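Local coordinates for nuclear protein localization protein 4 homolog (Drosophila melanogaster, PDB 4RV0) that probably serves in a complex that binds ubiquitinated proteins and is needed to export misfolded proteins from the ER to the cytoplasm for proteasomal degradation, at residues S29-K32 and H33-D36. Sequence-based numbering, arbitrary orientation.
Sequences SNLK and HLYD
Asn30 CG stands between its backbone N and carbonyl carbon (chi1 58°), which turns OD1 back to His33 N; the Lys32 chain runs extended through chi3 and bends at chi4 (-65°), bringing NZ to the Asp36 carboxylate. Asn30 is the N-cap of helix 31-41, the longest helix of this ubiquitin-like domain of Npl4. Asparagine suits the cap because its short side chain offers a carbonyl: His33 N gives its hydrogen to Asn30 OD1 at 3.0 Å, from above the carbonyl plane. Just before the cap, Ser29 OG makes a weak hydrogen bond of 3.3 Å to His33 ND1. Regular helix bonding then sets in, with Tyr35 N 3.0 Å from Leu31 O. Leucines suit the inward side, where Leu31 CD2 and Leu34 CD2 pack 4.3 Å apart and Leu34 reaches Ile23 and Ile25 of strand 19-25. Tyrosine suits its place because Tyr35 OH hydrogen-bonds to Leu59 O and Leu49 N, beyond the helix. Lysine and aspartate, four residues apart, suit the outer side as an i to i+4 salt bridge. With an alanine at Asp36, the Lys32 ammonium would probably lose its carboxylate mate and its chain would be freer to turn. Lys32 NZ meets the syn lone pair of Asp36 OD2 at 2.6 Å.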
loop_
_atom_site.group_PDB
_atom_site.type_symbol
_atom_site.label_atom_id
_atom_site.label_comp_id
_atom_site.label_asym_id
_atom_site.label_seq_id
_atom_site.Cartn_x
_atom_site.Cartn_y
_atom_site.Cartn_z
ATOM N N SER B 29 -14.336 -17.502 15.529
ATOM C CA SER B 29 -14.466 -16.494 16.575
ATOM C C SER B 29 -15.552 -15.528 16.166
ATOM O O SER B 29 -16.024 -15.523 15.021
ATOM C CB SER B 29 -13.168 -15.715 16.815
ATOM O OG SER B 29 -12.168 -16.540 17.361
ATOM N N ASN B 30 -15.953 -14.714 17.126
ATOM C CA ASN B 30 -16.994 -13.745 16.921
ATOM C C ASN B 30 -16.404 -12.364 16.672
ATOM O O ASN B 30 -15.223 -12.134 16.945
ATOM C CB ASN B 30 -17.893 -13.742 18.137
ATOM C CG ASN B 30 -17.126 -13.429 19.391
ATOM O OD1 ASN B 30 -16.898 -12.261 19.703
ATOM N ND2 ASN B 30 -16.672 -14.470 20.094
ATOM N N LEU B 31 -17.223 -11.446 16.167
ATOM C CA LEU B 31 -16.747 -10.104 15.855
ATOM C C LEU B 31 -16.227 -9.322 17.068
ATOM O O LEU B 31 -15.311 -8.505 16.926
ATOM C CB LEU B 31 -17.815 -9.296 15.110
ATOM C CG LEU B 31 -18.103 -9.667 13.649
ATOM C CD1 LEU B 31 -19.156 -8.730 13.055
ATOM C CD2 LEU B 31 -16.845 -9.662 12.805
ATOM N N LYS B 32 -16.815 -9.529 18.250
ATOM C CA LYS B 32 -16.286 -8.871 19.443
ATOM C C LYS B 32 -14.846 -9.253 19.713
ATOM O O LYS B 32 -14.039 -8.411 20.112
ATOM C CB LYS B 32 -17.115 -9.151 20.704
ATOM C CG LYS B 32 -16.452 -8.526 21.941
ATOM C CD LYS B 32 -17.326 -8.561 23.166
ATOM C CE LYS B 32 -16.627 -7.956 24.377
ATOM N NZ LYS B 32 -15.425 -8.692 24.859
ATOM N N HIS B 33 -14.519 -10.521 19.501
ATOM C CA HIS B 33 -13.154 -10.960 19.700
ATOM C C HIS B 33 -12.208 -10.246 18.745
ATOM O O HIS B 33 -11.079 -9.933 19.115
ATOM C CB HIS B 33 -13.030 -12.480 19.580
ATOM C CG HIS B 33 -11.650 -12.993 19.861
ATOM N ND1 HIS B 33 -11.014 -13.889 19.044
ATOM C CD2 HIS B 33 -10.787 -12.712 20.865
ATOM C CE1 HIS B 33 -9.805 -14.158 19.532
ATOM N NE2 HIS B 33 -9.651 -13.442 20.634
ATOM N N LEU B 34 -12.672 -9.982 17.524
ATOM C CA LEU B 34 -11.877 -9.228 16.556
ATOM C C LEU B 34 -11.620 -7.829 17.101
ATOM O O LEU B 34 -10.484 -7.339 17.089
ATOM C CB LEU B 34 -12.575 -9.157 15.194
ATOM C CG LEU B 34 -11.901 -8.350 14.074
ATOM C CD1 LEU B 34 -10.515 -8.889 13.722
ATOM C CD2 LEU B 34 -12.792 -8.329 12.821
ATOM N N TYR B 35 -12.678 -7.200 17.600
ATOM C CA TYR B 35 -12.558 -5.878 18.209
ATOM C C TYR B 35 -11.587 -5.903 19.390
ATOM O O TYR B 35 -10.726 -5.026 19.512
ATOM C CB TYR B 35 -13.923 -5.340 18.628
ATOM C CG TYR B 35 -14.686 -4.606 17.537
ATOM C CD1 TYR B 35 -14.664 -3.227 17.466
ATOM C CD2 TYR B 35 -15.437 -5.301 16.588
ATOM C CE1 TYR B 35 -15.374 -2.544 16.482
ATOM C CE2 TYR B 35 -16.155 -4.629 15.596
ATOM C CZ TYR B 35 -16.111 -3.249 15.550
ATOM O OH TYR B 35 -16.809 -2.558 14.576
ATOM N N ASP B 36 -11.728 -6.903 20.259
ATOM C CA ASP B 36 -10.825 -7.047 21.399
ATOM C C ASP B 36 -9.384 -7.260 20.926
ATOM O O ASP B 36 -8.444 -6.713 21.504
ATOM C CB ASP B 36 -11.252 -8.203 22.330
ATOM C CG ASP B 36 -12.535 -7.907 23.120
ATOM O OD1 ASP B 36 -12.810 -6.719 23.400
ATOM O OD2 ASP B 36 -13.256 -8.877 23.481
#